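Local coordinates for protein CocE/NonD family hydrolase (Staphylococcus aureus subsp. aureus COL, PDB 3III) that is probably an alpha/beta-hydrolase of the CocE/NonD family, related to X-Pro dipeptidyl-peptidases, that may cleave ester or amide bonds, at residues R200-H205 against T211-F216. Sequence-based numbering, arbitrary orientation.
Sequences REVAFH and TGFYRF
Tyr214 lays one face of its ring against the backbone of Ala203, joining two helices linked by a short beta-hairpin (strands 204-205 and 208-209) in the alpha/beta-hydrolase part of the chain. The contact is a CH-pi interaction: Ala203 CA stands 4.0 Å from the centroid of the Tyr214 ring and 24° off its normal, displaced toward the rim on the CD1 side. The methyl group continues this contact along the ring, with Ala203 CB 3.7 Å from Tyr214 CE1. With CG anti to the backbone N (chi1 177°), the tyrosine side chain reaches from the start of helix 213-224 across to Val202 and Ala203.

Val202 meets the same ring differently. Its side chain crosses that of Tyr214 at about a right angle, and Val202 CG2 lies at the ring edge, in plane, 4.0 Å from Tyr214 CD1. Val202 CG2 also comes to 4.0 Å from Phe213 CD2, again near the ring plane, so it touches the edges of two successive aromatic rings. Both valine methyls meet Tyr214 CD1; of the two, CG2 also touches Phe213. Phe213 also lies close to a bound palmitic acid.

No hydrogen bond crosses between the segments. Instead, Asp210 helps to hold their relative placement: its carboxylate accepts bonds from Gly212 N, at the N-cap position, and Tyr214 N, while its backbone pairs with Ala203. Trp248 of helix 246-249 packs on both Ala203 and Tyr214, and at the far end of the ring the phenol OH is hydrogen-bonded to Leu234 O. At the near end Tyr214 CB rests 3.5 Å from Val202 O.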
ATOM      1  N   ARG A 200      -8.143  -8.159   3.924  1.00  9.15           N
ATOM      2  CA  ARG A 200      -7.022  -8.905   3.399  1.00  8.87           C
ATOM      3  C   ARG A 200      -5.733  -8.180   3.529  1.00  9.71           C
ATOM      4  O   ARG A 200      -4.675  -8.814   3.332  1.00 11.07           O
ATOM      5  CB  ARG A 200      -7.240  -9.281   1.932  1.00  9.22           C
ATOM      6  CG  ARG A 200      -8.223 -10.429   1.759  1.00  7.22           C
ATOM      7  CD  ARG A 200      -8.413 -10.801   0.247  1.00  8.74           C
ATOM      8  NE  ARG A 200      -9.385 -11.886   0.141  1.00  7.26           N
ATOM      9  CZ  ARG A 200     -10.690 -11.738   0.260  1.00 11.40           C
ATOM     10  NH1 ARG A 200     -11.202 -10.531   0.430  1.00 10.35           N
ATOM     11  NH2 ARG A 200     -11.486 -12.802   0.206  1.00 11.02           N
ATOM     12  N   GLU A 201      -5.781  -6.868   3.779  1.00  9.92           N
ATOM     13  CA  GLU A 201      -4.585  -6.040   3.586  1.00 10.41           C
ATOM     14  C   GLU A 201      -4.051  -5.369   4.827  1.00 12.56           C
ATOM     15  O   GLU A 201      -2.856  -5.136   4.879  1.00 14.01           O
ATOM     16  CB  GLU A 201      -4.736  -5.082   2.401  1.00  9.47           C
ATOM     17  CG  GLU A 201      -5.007  -5.943   1.140  1.00  8.98           C
ATOM     18  CD  GLU A 201      -5.480  -5.253  -0.107  1.00 10.59           C
ATOM     19  OE1 GLU A 201      -5.846  -4.053  -0.058  1.00 12.34           O
ATOM     20  OE2 GLU A 201      -5.523  -5.963  -1.166  1.00 11.67           O
ATOM     21  N   VAL A 202      -4.902  -5.107   5.831  1.00 11.26           N
ATOM     22  CA  VAL A 202      -4.448  -4.433   7.055  1.00 10.94           C
ATOM     23  C   VAL A 202      -5.020  -5.054   8.354  1.00 10.58           C
ATOM     24  O   VAL A 202      -4.290  -5.166   9.317  1.00 11.38           O
ATOM     25  CB  VAL A 202      -4.703  -2.894   7.041  1.00 10.77           C
ATOM     26  CG1 VAL A 202      -6.214  -2.541   7.062  1.00 10.49           C
ATOM     27  CG2 VAL A 202      -3.945  -2.219   8.202  1.00  9.23           C
ATOM     28  N   ALA A 203      -6.329  -5.377   8.381  1.00  9.25           N
ATOM     29  CA  ALA A 203      -6.987  -5.963   9.578  1.00  9.38           C
ATOM     30  C   ALA A 203      -6.489  -7.401   9.882  1.00  8.81           C
ATOM     31  O   ALA A 203      -6.341  -7.803  11.040  1.00  9.57           O
ATOM     32  CB  ALA A 203      -8.565  -5.898   9.460  1.00  8.77           C
ATOM     33  N   PHE A 204      -6.237  -8.171   8.821  1.00  9.51           N
ATOM     34  CA  PHE A 204      -5.762  -9.533   8.932  1.00  8.72           C
ATOM     35  C   PHE A 204      -4.835  -9.821   7.779  1.00  9.22           C
ATOM     36  O   PHE A 204      -5.002  -9.337   6.668  1.00  9.60           O
ATOM     37  CB  PHE A 204      -6.907 -10.579   8.864  1.00  8.68           C
ATOM     38  CG  PHE A 204      -8.048 -10.331   9.850  1.00  5.82           C
ATOM     39  CD1 PHE A 204      -8.121 -11.019  11.090  1.00  4.56           C
ATOM     40  CD2 PHE A 204      -9.042  -9.419   9.534  1.00  7.79           C
ATOM     41  CE1 PHE A 204      -9.123 -10.749  11.997  1.00  7.18           C
ATOM     42  CE2 PHE A 204     -10.072  -9.197  10.419  1.00  8.89           C
ATOM     43  CZ  PHE A 204     -10.092  -9.847  11.664  1.00  6.53           C
ATOM     44  N   HIS A 205      -3.843 -10.626   8.039  1.00  9.00           N
ATOM     45  CA  HIS A 205      -3.024 -11.153   6.951  1.00  9.05           C
ATOM     46  C   HIS A 205      -3.253 -12.633   6.845  1.00  8.82           C
ATOM     47  O   HIS A 205      -2.951 -13.366   7.763  1.00  8.96           O
ATOM     48  CB  HIS A 205      -1.563 -10.853   7.202  1.00  9.92           C
ATOM     49  CG  HIS A 205      -1.279  -9.410   7.293  1.00 10.16           C
ATOM     50  ND1 HIS A 205      -0.977  -8.796   8.486  1.00 12.03           N
ATOM     51  CD2 HIS A 205      -1.306  -8.433   6.354  1.00 12.30           C
ATOM     52  CE1 HIS A 205      -0.801  -7.505   8.271  1.00 12.25           C
ATOM     53  NE2 HIS A 205      -0.982  -7.261   6.989  1.00 11.27           N
ATOM     54  N   THR A 211      -2.078  -7.292  15.143  1.00  8.39           N
ATOM     55  CA  THR A 211      -2.143  -6.749  16.497  1.00  8.26           C
ATOM     56  C   THR A 211      -1.201  -5.527  16.667  1.00  9.84           C
ATOM     57  O   THR A 211      -1.086  -4.911  17.768  1.00 10.73           O
ATOM     58  CB  THR A 211      -1.765  -7.809  17.491  1.00  9.21           C
ATOM     59  OG1 THR A 211      -0.407  -8.218  17.273  1.00  7.63           O
ATOM     60  CG2 THR A 211      -2.731  -8.980  17.403  1.00  7.88           C
ATOM     61  N   GLY A 212      -0.550  -5.168  15.582  1.00  9.02           N
ATOM     62  CA  GLY A 212       0.360  -4.051  15.592  1.00 10.23           C
ATOM     63  C   GLY A 212      -0.168  -2.832  14.897  1.00  9.34           C
ATOM     64  O   GLY A 212      -1.096  -2.168  15.415  1.00 10.23           O
ATOM     65  N   PHE A 213       0.373  -2.560  13.710  1.00  9.63           N
ATOM     66  CA  PHE A 213       0.009  -1.372  12.943  1.00  9.69           C
ATOM     67  C   PHE A 213      -1.502  -1.059  12.864  1.00  9.59           C
ATOM     68  O   PHE A 213      -1.920   0.078  13.130  1.00  8.72           O
ATOM     69  CB  PHE A 213       0.560  -1.390  11.526  1.00  9.73           C
ATOM     70  CG  PHE A 213       0.193  -0.179  10.770  1.00 11.46           C
ATOM     71  CD1 PHE A 213       0.886   1.003  10.956  1.00 11.27           C
ATOM     72  CD2 PHE A 213      -0.884  -0.195   9.908  1.00 11.06           C
ATOM     73  CE1 PHE A 213       0.500   2.167  10.251  1.00 12.18           C
ATOM     74  CE2 PHE A 213      -1.247   0.937   9.191  1.00 12.88           C
ATOM     75  CZ  PHE A 213      -0.553   2.119   9.367  1.00  9.25           C
ATOM     76  N   TYR A 214      -2.308  -2.077  12.556  1.00  9.65           N
ATOM     77  CA  TYR A 214      -3.773  -1.883  12.465  1.00  8.33           C
ATOM     78  C   TYR A 214      -4.361  -1.203  13.690  1.00  8.34           C
ATOM     79  O   TYR A 214      -5.201  -0.268  13.587  1.00  9.35           O
ATOM     80  CB  TYR A 214      -4.469  -3.208  12.248  1.00  8.38           C
ATOM     81  CG  TYR A 214      -5.990  -3.111  12.208  1.00  7.52           C
ATOM     82  CD1 TYR A 214      -6.642  -2.655  11.059  1.00  8.93           C
ATOM     83  CD2 TYR A 214      -6.773  -3.436  13.337  1.00  9.97           C
ATOM     84  CE1 TYR A 214      -8.032  -2.556  11.038  1.00  9.59           C
ATOM     85  CE2 TYR A 214      -8.135  -3.339  13.337  1.00  7.40           C
ATOM     86  CZ  TYR A 214      -8.773  -2.921  12.145  1.00  9.12           C
ATOM     87  OH  TYR A 214     -10.153  -2.832  12.141  1.00 11.06           O
ATOM     88  N   ARG A 215      -3.963  -1.693  14.841  1.00  8.53           N
ATOM     89  CA  ARG A 215      -4.427  -1.182  16.110  1.00  9.05           C
ATOM     90  C   ARG A 215      -3.803   0.161  16.432  1.00 10.23           C
ATOM     91  O   ARG A 215      -4.476   1.060  16.899  1.00 11.58           O
ATOM     92  CB  ARG A 215      -4.200  -2.199  17.225  1.00  9.40           C
ATOM     93  CG  ARG A 215      -4.886  -3.508  16.973  1.00  8.16           C
ATOM     94  CD  ARG A 215      -4.742  -4.538  18.090  1.00 10.04           C
ATOM     95  NE  ARG A 215      -5.496  -5.742  17.710  1.00  9.56           N
ATOM     96  CZ  ARG A 215      -5.575  -6.839  18.439  1.00 11.42           C
ATOM     97  NH1 ARG A 215      -4.910  -6.943  19.581  1.00  9.26           N
ATOM     98  NH2 ARG A 215      -6.324  -7.844  18.020  1.00 11.39           N
ATOM     99  N   PHE A 216      -2.530   0.323  16.136  1.00 11.09           N
ATOM    100  CA  PHE A 216      -1.839   1.609  16.305  1.00 12.02           C
ATOM    101  C   PHE A 216      -2.518   2.729  15.471  1.00 11.74           C
ATOM    102  O   PHE A 216      -2.796   3.861  15.951  1.00 12.42           O
ATOM    103  CB  PHE A 216      -0.419   1.404  15.843  1.00 13.45           C
ATOM    104  CG  PHE A 216       0.371   2.685  15.622  1.00 15.83           C
ATOM    105  CD1 PHE A 216       0.862   3.394  16.711  1.00 21.96           C
ATOM    106  CD2 PHE A 216       0.680   3.126  14.339  1.00 21.10           C
ATOM    107  CE1 PHE A 216       1.617   4.545  16.500  1.00 20.92           C
ATOM    108  CE2 PHE A 216       1.446   4.243  14.143  1.00 21.60           C
ATOM    109  CZ  PHE A 216       1.901   4.950  15.232  1.00 19.35           C
TER